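Local coordinates for protein inactive glucansucrase (Lactobacillus reuteri, PDB 5JBD) that is of unknown function but belongs to glycosyl hydrolase family 70, whose members are built round a TIM barrel, and carries a bound calcium ion, at residues N224-N229 against N332-P337; Q425-F430 against N470-Y475; V599-Y604 against S610-V615. All blocks are in the same frame, centred on the assembly; numbering follows the deposited sequence.

Contact 1 of 3, residues N224-N229 against N332-P337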
loop_
_atom_site.group_PDB
_atom_site.type_symbol
_atom_site.label_atom_id
_atom_site.label_comp_id
_atom_site.label_asym_id
_atom_site.label_seq_id
_atom_site.Cartn_x
_atom_site.Cartn_y
_atom_site.Cartn_z
ATOM N N ASN A 224 -7.119 15.924 10.463
ATOM C CA ASN A 224 -7.751 17.144 10.978
ATOM C C ASN A 224 -7.765 18.328 10.009
ATOM O O ASN A 224 -8.404 19.334 10.302
ATOM C CB ASN A 224 -7.148 17.554 12.324
ATOM C CG ASN A 224 -7.325 16.470 13.384
ATOM O OD1 ASN A 224 -8.445 16.224 13.836
ATOM N ND2 ASN A 224 -6.242 15.782 13.729
ATOM N N ASN A 225 -7.121 18.217 8.842
ATOM C CA ASN A 225 -7.215 19.277 7.818
ATOM C C ASN A 225 -8.351 19.071 6.798
ATOM O O ASN A 225 -8.368 19.715 5.750
ATOM C CB ASN A 225 -5.881 19.463 7.094
ATOM C CG ASN A 225 -5.751 20.840 6.456
ATOM O OD1 ASN A 225 -6.164 21.848 7.029
ATOM N ND2 ASN A 225 -5.224 20.881 5.244
ATOM N N GLN A 226 -9.319 18.218 7.128
ATOM C CA GLN A 226 -10.473 17.953 6.249
ATOM C C GLN A 226 -11.146 19.245 5.776
ATOM O O GLN A 226 -11.488 19.366 4.594
ATOM C CB GLN A 226 -11.482 17.053 6.974
ATOM C CG GLN A 226 -12.660 16.561 6.137
ATOM C CD GLN A 226 -13.562 15.620 6.918
ATOM O OE1 GLN A 226 -13.349 15.394 8.107
ATOM N NE2 GLN A 226 -14.580 15.079 6.261
ATOM N N ALA A 227 -11.310 20.211 6.685
ATOM C CA ALA A 227 -11.952 21.486 6.354
ATOM C C ALA A 227 -10.983 22.571 5.844
ATOM O O ALA A 227 -11.411 23.683 5.610
ATOM C CB ALA A 227 -12.751 21.995 7.547
ATOM N N GLY A 228 -9.708 22.249 5.635
ATOM C CA GLY A 228 -8.727 23.210 5.135
ATOM C C GLY A 228 -8.292 24.296 6.103
ATOM O O GLY A 228 -7.793 25.331 5.676
ATOM N N ASN A 229 -8.492 24.092 7.408
ATOM C CA ASN A 229 -8.127 25.114 8.396
ATOM C C ASN A 229 -7.407 24.563 9.641
ATOM O O ASN A 229 -7.436 25.175 10.698
ATOM C CB ASN A 229 -9.381 25.916 8.798
ATOM C CG ASN A 229 -10.368 25.102 9.620
ATOM O OD1 ASN A 229 -10.237 23.885 9.771
ATOM N ND2 ASN A 229 -11.364 25.779 10.164
ATOM N N ASN A 332 -12.272 10.502 17.481
ATOM C CA ASN A 332 -13.071 10.792 18.688
ATOM C C ASN A 332 -14.132 11.871 18.450
ATOM O O ASN A 332 -15.292 11.694 18.821
ATOM C CB ASN A 332 -12.167 11.178 19.869
ATOM C CG ASN A 332 -11.375 10.006 20.411
ATOM O OD1 ASN A 332 -11.831 8.862 20.398
ATOM N ND2 ASN A 332 -10.201 10.294 20.938
ATOM N N GLU A 333 -13.743 12.955 17.784
ATOM C CA GLU A 333 -14.681 14.025 17.405
ATOM C C GLU A 333 -15.827 13.526 16.506
ATOM O O GLU A 333 -16.930 14.045 16.568
ATOM C CB GLU A 333 -13.942 15.174 16.690
ATOM C CG GLU A 333 -13.028 15.989 17.601
ATOM C CD GLU A 333 -12.172 17.017 16.861
ATOM O OE1 GLU A 333 -12.203 17.080 15.606
ATOM O OE2 GLU A 333 -11.452 17.771 17.536
ATOM N N LYS A 334 -15.540 12.521 15.677
ATOM C CA LYS A 334 -16.507 11.936 14.771
ATOM C C LYS A 334 -17.326 10.798 15.385
ATOM O O LYS A 334 -18.136 10.187 14.699
ATOM C CB LYS A 334 -15.782 11.432 13.505
ATOM C CG LYS A 334 -15.164 12.547 12.687
ATOM C CD LYS A 334 -14.315 11.992 11.541
ATOM C CE LYS A 334 -13.741 13.105 10.686
ATOM N NZ LYS A 334 -14.774 13.886 9.940
ATOM N N GLY A 335 -17.126 10.507 16.664
ATOM C CA GLY A 335 -17.814 9.379 17.274
ATOM C C GLY A 335 -17.283 8.015 16.869
ATOM O O GLY A 335 -17.992 7.016 17.018
ATOM N N ASN A 336 -16.041 7.972 16.391
ATOM C CA ASN A 336 -15.292 6.736 16.167
ATOM C C ASN A 336 -15.960 5.770 15.173
ATOM O O ASN A 336 -16.302 4.648 15.523
ATOM C CB ASN A 336 -14.999 6.054 17.512
ATOM C CG ASN A 336 -14.326 6.988 18.496
ATOM O OD1 ASN A 336 -14.970 7.495 19.410
ATOM N ND2 ASN A 336 -13.043 7.279 18.275
ATOM N N PRO A 337 -16.153 6.212 13.921
ATOM C CA PRO A 337 -16.703 5.332 12.885
ATOM C C PRO A 337 -15.772 4.168 12.469
ATOM O O PRO A 337 -16.256 3.138 11.974
ATOM C CB PRO A 337 -16.955 6.286 11.727
ATOM C CG PRO A 337 -15.945 7.359 11.908
ATOM C CD PRO A 337 -15.840 7.548 13.395
HETATM O O HOH W 1 -10.420 17.973 13.652
#
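The ammonium group of Lys334 and the amide oxygen of Gln226 meet from opposite directions at the tightly held end of this contact. Lys334 NZ lies 2.8 Å from Gln226 OE1, in the carbonyl plane and on a lone pair. The glutamine chain is extended, with CG anti to the backbone N (chi1 -173°), and this carries its amide out toward the lysine. The lysine chain is extended as well until its last torsion, where chi4 of -66° turns NZ aside. Both ends share an anchor in Asp294: it forms a salt bridge with Lys334 and accepts a hydrogen bond from Gln226 NE2, which also binds Asp291. The amide is thus fixed in rotation, oxygen to the cation and nitrogen to the acids.

The second link is looser. Asn224 OD1 and Glu333 OE1 stand 4.2 Å apart, and a water joins them, donating to Asn224 OD1 at 2.6 Å and to Glu333 OE1 at 2.8 Å. Glu333 is exposed, whereas Asn224 is steadied by ND2 bonds to Gly326 O and Asp233.

Glu333 and Lys334 sit where helix 326-333 finishes, a C-terminus closed at Gly335, with its positive phi, by a Schellman motif.

Contact 2 of 3, residues Q425-F430 against N470-Y475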
loop_
_atom_site.group_PDB
_atom_site.type_symbol
_atom_site.label_atom_id
_atom_site.label_comp_id
_atom_site.label_asym_id
_atom_site.label_seq_id
_atom_site.Cartn_x
_atom_site.Cartn_y
_atom_site.Cartn_z
ATOM N N GLN A 425 18.190 -12.859 -1.515
ATOM C CA GLN A 425 19.388 -12.836 -0.700
ATOM C C GLN A 425 19.045 -12.291 0.693
ATOM O O GLN A 425 19.442 -12.862 1.696
ATOM C CB GLN A 425 20.467 -11.958 -1.352
ATOM C CG GLN A 425 21.767 -11.853 -0.559
ATOM C CD GLN A 425 22.727 -10.808 -1.111
ATOM O OE1 GLN A 425 22.690 -10.472 -2.296
ATOM N NE2 GLN A 425 23.585 -10.284 -0.248
ATOM N N ALA A 426 18.328 -11.172 0.728
ATOM C CA ALA A 426 17.891 -10.581 2.007
ATOM C C ALA A 426 17.087 -11.576 2.855
ATOM O O ALA A 426 17.300 -11.671 4.058
ATOM C CB ALA A 426 17.102 -9.311 1.748
ATOM N N TRP A 427 16.174 -12.321 2.236
ATOM C CA TRP A 427 15.386 -13.335 2.976
ATOM C C TRP A 427 16.195 -14.494 3.527
ATOM O O TRP A 427 15.968 -14.927 4.657
ATOM C CB TRP A 427 14.189 -13.842 2.154
ATOM C CG TRP A 427 13.028 -12.942 2.383
ATOM C CD1 TRP A 427 12.563 -11.962 1.560
ATOM C CD2 TRP A 427 12.236 -12.885 3.575
ATOM N NE1 TRP A 427 11.489 -11.317 2.158
ATOM C CE2 TRP A 427 11.271 -11.867 3.393
ATOM C CE3 TRP A 427 12.235 -13.617 4.777
ATOM C CZ2 TRP A 427 10.324 -11.546 4.375
ATOM C CZ3 TRP A 427 11.287 -13.304 5.750
ATOM C CH2 TRP A 427 10.346 -12.272 5.539
ATOM N N GLN A 428 17.161 -14.988 2.751
ATOM C CA GLN A 428 18.076 -16.004 3.270
ATOM C C GLN A 428 18.804 -15.445 4.503
ATOM O O GLN A 428 18.885 -16.119 5.525
ATOM C CB GLN A 428 19.081 -16.449 2.210
ATOM C CG GLN A 428 19.805 -17.733 2.568
ATOM C CD GLN A 428 20.664 -18.249 1.427
ATOM O OE1 GLN A 428 21.679 -17.645 1.071
ATOM N NE2 GLN A 428 20.263 -19.377 0.848
ATOM N N GLU A 429 19.296 -14.207 4.401
ATOM C CA GLU A 429 19.987 -13.539 5.519
ATOM C C GLU A 429 19.065 -13.338 6.717
ATOM O O GLU A 429 19.466 -13.597 7.849
ATOM C CB GLU A 429 20.580 -12.199 5.061
ATOM C CG GLU A 429 21.770 -12.377 4.121
ATOM C CD GLU A 429 22.149 -11.113 3.370
ATOM O OE1 GLU A 429 21.385 -10.121 3.409
ATOM O OE2 GLU A 429 23.213 -11.111 2.715
ATOM N N PHE A 430 17.831 -12.904 6.447
ATOM C CA PHE A 430 16.831 -12.713 7.493
ATOM C C PHE A 430 16.515 -14.000 8.266
ATOM O O PHE A 430 16.580 -14.002 9.491
ATOM C CB PHE A 430 15.535 -12.107 6.936
ATOM C CG PHE A 430 14.469 -11.924 7.985
ATOM C CD1 PHE A 430 14.418 -10.757 8.739
ATOM C CD2 PHE A 430 13.557 -12.936 8.253
ATOM C CE1 PHE A 430 13.451 -10.592 9.716
ATOM C CE2 PHE A 430 12.584 -12.775 9.235
ATOM C CZ PHE A 430 12.537 -11.603 9.970
ATOM N N ASN A 470 6.654 -18.983 8.065
ATOM C CA ASN A 470 7.719 -18.485 7.189
ATOM C C ASN A 470 7.078 -17.962 5.916
ATOM O O ASN A 470 6.562 -18.725 5.099
ATOM C CB ASN A 470 8.747 -19.575 6.880
ATOM C CG ASN A 470 9.557 -19.978 8.099
ATOM O OD1 ASN A 470 9.638 -19.245 9.090
ATOM N ND2 ASN A 470 10.188 -21.154 8.023
ATOM N N GLU A 471 7.091 -16.641 5.767
ATOM C CA GLU A 471 6.165 -15.956 4.867
ATOM C C GLU A 471 6.537 -16.011 3.384
ATOM O O GLU A 471 5.694 -15.683 2.552
ATOM C CB GLU A 471 5.952 -14.510 5.329
ATOM C CG GLU A 471 7.145 -13.574 5.158
ATOM C CD GLU A 471 7.044 -12.374 6.108
ATOM O OE1 GLU A 471 7.366 -12.530 7.294
ATOM O OE2 GLU A 471 6.618 -11.291 5.670
ATOM N N THR A 472 7.776 -16.413 3.057
ATOM C CA THR A 472 8.174 -16.628 1.650
ATOM C C THR A 472 7.939 -18.055 1.151
ATOM O O THR A 472 8.057 -18.288 -0.049
ATOM C CB THR A 472 9.650 -16.275 1.395
ATOM O OG1 THR A 472 10.478 -17.146 2.160
ATOM C CG2 THR A 472 9.939 -14.828 1.780
ATOM N N ALA A 473 7.621 -19.009 2.035
ATOM C CA ALA A 473 7.271 -20.355 1.592
ATOM C C ALA A 473 5.828 -20.366 1.081
ATOM O O ALA A 473 5.114 -19.364 1.164
ATOM C CB ALA A 473 7.450 -21.368 2.714
ATOM N N GLN A 474 5.403 -21.501 0.534
ATOM C CA GLN A 474 4.003 -21.668 0.149
ATOM C C GLN A 474 3.089 -21.480 1.376
ATOM O O GLN A 474 3.511 -21.679 2.531
ATOM C CB GLN A 474 3.779 -23.028 -0.527
ATOM C CG GLN A 474 4.400 -23.122 -1.914
ATOM C CD GLN A 474 3.734 -22.213 -2.919
ATOM O OE1 GLN A 474 2.528 -22.297 -3.139
ATOM N NE2 GLN A 474 4.517 -21.349 -3.556
ATOM N N TYR A 475 1.862 -21.038 1.122
ATOM C CA TYR A 475 1.022 -20.474 2.184
ATOM C C TYR A 475 0.753 -21.454 3.321
ATOM O O TYR A 475 0.203 -22.535 3.108
ATOM C CB TYR A 475 -0.304 -19.926 1.614
ATOM C CG TYR A 475 -1.033 -19.006 2.583
ATOM C CD1 TYR A 475 -0.623 -17.677 2.765
ATOM C CD2 TYR A 475 -2.107 -19.463 3.324
ATOM C CE1 TYR A 475 -1.280 -16.833 3.652
ATOM C CE2 TYR A 475 -2.775 -18.635 4.222
ATOM C CZ TYR A 475 -2.364 -17.322 4.396
ATOM O OH TYR A 475 -3.053 -16.518 5.297
#
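Two hydroxyls, those of Tyr464 and Ser657, grip OE2 of Glu471, the residue whose carboxylate end rests against the indole of Trp427. The other oxygen, OE1, forms a salt bridge with Arg395 NE, so the buried acid has polar partners on both oxygens and its charge is probably well compensated. These partners, all outside the two segments, probably do much to set its position against the ring. Glu471 CD lies 3.4 Å from Trp427 CH2, and CG follows at 3.5 Å from the same CH2. The approach is oblique: the two side chains cross at about a right angle, and the carboxylate and ring planes are inclined at 47°.

A different kind of contact is made by the next residue. The methyl CG2 of Thr472 sits squarely over the five-membered ring of Trp427, 3.5 Å from its centroid and only 11° off the normal, a clear CH-pi interaction. In Thr472 the polar branch, OG1, lies between the backbone N and the carbonyl carbon (chi1 63°), where it hydrogen-bonds Tyr431 OH, leaving the methyl to meet the indole. The indole has partners beyond the two segments as well: Phe659 meets it edge-to-face, and Ile399 of helix 392-406 touches it.

Glu471 and Thr472 are the two central residues of a type I beta turn from Asn470 to Ala473, which explains how neighbours in sequence can address one indole. Tyr464 ends the barrel strand 460-464, and the turn belongs to the connection that leaves it, here packed on helix 420-434: a beta-to-alpha loop of a TIM barrel.

Contact 3 of 3, residues V599-Y604 against S610-V615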
loop_
_atom_site.group_PDB
_atom_site.type_symbol
_atom_site.label_atom_id
_atom_site.label_comp_id
_atom_site.label_asym_id
_atom_site.label_seq_id
_atom_site.Cartn_x
_atom_site.Cartn_y
_atom_site.Cartn_z
ATOM N N VAL A 599 7.665 -14.573 42.650
ATOM C CA VAL A 599 8.258 -15.195 41.468
ATOM C C VAL A 599 9.761 -14.922 41.451
ATOM O O VAL A 599 10.199 -13.834 41.837
ATOM C CB VAL A 599 7.602 -14.630 40.163
ATOM C CG1 VAL A 599 8.189 -15.292 38.925
ATOM C CG2 VAL A 599 6.085 -14.828 40.181
ATOM N N THR A 600 10.533 -15.896 40.969
ATOM C CA THR A 600 11.970 -15.727 40.741
ATOM C C THR A 600 12.303 -15.451 39.277
ATOM O O THR A 600 11.845 -16.172 38.387
ATOM C CB THR A 600 12.755 -16.976 41.202
ATOM O OG1 THR A 600 12.425 -17.253 42.555
ATOM C CG2 THR A 600 14.260 -16.766 41.092
ATOM N N VAL A 601 13.134 -14.430 39.043
ATOM C CA VAL A 601 13.457 -13.949 37.700
ATOM C C VAL A 601 14.934 -13.615 37.574
ATOM O O VAL A 601 15.593 -13.351 38.572
ATOM C CB VAL A 601 12.629 -12.687 37.350
ATOM C CG1 VAL A 601 11.127 -12.995 37.408
ATOM C CG2 VAL A 601 12.961 -11.510 38.264
ATOM N N LYS A 602 15.423 -13.584 36.339
ATOM C CA LYS A 602 16.777 -13.114 36.011
ATOM C C LYS A 602 16.887 -12.795 34.530
ATOM O O LYS A 602 15.992 -13.134 33.750
ATOM C CB LYS A 602 17.820 -14.165 36.378
ATOM C CG LYS A 602 17.829 -15.391 35.474
ATOM C CD LYS A 602 18.764 -16.476 36.007
ATOM C CE LYS A 602 20.146 -16.380 35.386
ATOM N NZ LYS A 602 20.154 -16.703 33.924
ATOM N N GLY A 603 17.981 -12.150 34.138
ATOM C CA GLY A 603 18.263 -11.880 32.735
ATOM C C GLY A 603 18.725 -13.121 31.964
ATOM O O GLY A 603 19.517 -13.920 32.484
ATOM N N TYR A 604 18.229 -13.268 30.734
ATOM C CA TYR A 604 18.644 -14.325 29.812
ATOM C C TYR A 604 18.986 -13.736 28.459
ATOM O O TYR A 604 18.562 -12.624 28.104
ATOM C CB TYR A 604 17.525 -15.334 29.603
ATOM C CG TYR A 604 17.180 -16.162 30.802
ATOM C CD1 TYR A 604 16.235 -15.730 31.720
ATOM C CD2 TYR A 604 17.766 -17.402 31.003
ATOM C CE1 TYR A 604 15.885 -16.504 32.814
ATOM C CE2 TYR A 604 17.426 -18.192 32.099
ATOM C CZ TYR A 604 16.489 -17.736 33.001
ATOM O OH TYR A 604 16.138 -18.497 34.094
ATOM N N SER A 610 15.708 -11.714 25.276
ATOM C CA SER A 610 16.847 -10.890 25.649
ATOM C C SER A 610 16.394 -9.988 26.796
ATOM O O SER A 610 15.911 -8.863 26.573
ATOM C CB SER A 610 17.304 -10.072 24.452
ATOM O OG SER A 610 18.470 -9.332 24.756
ATOM N N GLY A 611 16.556 -10.501 28.007
ATOM C CA GLY A 611 15.905 -9.965 29.204
ATOM C C GLY A 611 15.160 -11.086 29.917
ATOM O O GLY A 611 15.770 -12.097 30.279
ATOM N N TYR A 612 13.849 -10.935 30.079
ATOM C CA TYR A 612 13.035 -11.973 30.720
ATOM C C TYR A 612 11.619 -11.974 30.185
ATOM O O TYR A 612 11.076 -10.907 29.866
ATOM C CB TYR A 612 12.997 -11.770 32.237
ATOM C CG TYR A 612 12.218 -12.859 32.983
ATOM C CD1 TYR A 612 12.769 -14.125 33.193
ATOM C CD2 TYR A 612 10.908 -12.628 33.438
ATOM C CE1 TYR A 612 12.054 -15.126 33.844
ATOM C CE2 TYR A 612 10.187 -13.620 34.090
ATOM C CZ TYR A 612 10.765 -14.863 34.301
ATOM O OH TYR A 612 10.048 -15.845 34.960
ATOM N N LEU A 613 11.011 -13.167 30.132
ATOM C CA LEU A 613 9.577 -13.326 29.853
ATOM C C LEU A 613 8.975 -14.368 30.783
ATOM O O LEU A 613 9.496 -15.487 30.897
ATOM C CB LEU A 613 9.319 -13.731 28.381
ATOM C CG LEU A 613 7.841 -13.972 27.996
ATOM C CD1 LEU A 613 6.973 -12.733 28.258
ATOM C CD2 LEU A 613 7.721 -14.423 26.548
ATOM N N GLY A 614 7.876 -14.003 31.446
ATOM C CA GLY A 614 7.085 -14.953 32.226
ATOM C C GLY A 614 5.599 -14.650 32.110
ATOM O O GLY A 614 5.217 -13.486 32.105
ATOM N N VAL A 615 4.763 -15.684 32.048
ATOM C CA VAL A 615 3.310 -15.506 32.012
ATOM C C VAL A 615 2.597 -16.498 32.936
ATOM O O VAL A 615 2.865 -17.724 32.867
ATOM C CB VAL A 615 2.772 -15.642 30.571
ATOM C CG1 VAL A 615 1.271 -15.320 30.535
ATOM C CG2 VAL A 615 3.549 -14.730 29.638
#
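Tyr604 and Gly611 are joined backbone to backbone by a reciprocal pair of hydrogen bonds, Tyr604 N to Gly611 O at 2.8 Å and Gly611 N to Tyr604 O at 2.9 Å, the latter nearly straight at 169°. They form an antiparallel hydrogen-bonded pair. Gly603 CA adds a CA-H...O contact to Gly611 O at 3.5 Å.

Beside this bridge the side chains of Tyr604 and Tyr612 lie alongside one another, pointing the same way. They meet through ring edges, with Tyr604 CE1 3.9 Å from Tyr612 CD1. One face of Tyr612 receives Val601, whose CG1 stands 3.9 Å from the ring centroid, 27° off the normal: a CH-pi contact made toward the rim. The two side chains cross at about a right angle; with CG anti to the backbone N (chi1 -177°), the tyrosine presents this face to the valine. Lys602 O, buried here without a hydrogen-bond partner, lies 3.4 Å from Tyr612 CD1.

Around these groups, Lys602 NZ stands above one face of the Tyr604 ring, 3.6 Å from its plane and toward the rim, while it hydrogen-bonds Gly603 O and forms a salt bridge with Glu573, which probably steadies it there. Leu540 of strand 537-542 and Thr571 of strand 564-571 pack on Tyr612.

Gly611 has backbone angles at which a side chain would collide with the preceding carbonyl, and the chain turns a corner there. Beyond it the strands part: 596-605 pairs with 550-555, and 612-618 runs between 537-542 and 564-571. Two sheets held at a shared corner, with aromatic and aliphatic side chains between them, are consistent with a beta-sandwich domain.

Taken together, the three contacts illustrate how chemistry follows position in a fold. None shares a helix or strand with another, and they follow one another along the chain. Contact 1, partly buried, joins a loop to a helix end, relying on charge, an amide and one bridging water. Contact 2 is buried between helix 420-434 and a loop that leaves a barrel strand and works through an indole, with its acid answered by residues elsewhere. Contact 3, also buried though farthest from the chain centre, is the one with backbone pairing, as strands permit. Contacts 1 and 2 lie on opposite sides of that centre, their own centres 40 Å apart; contacts 2 and 3 approach to about 15 Å between nearest atoms.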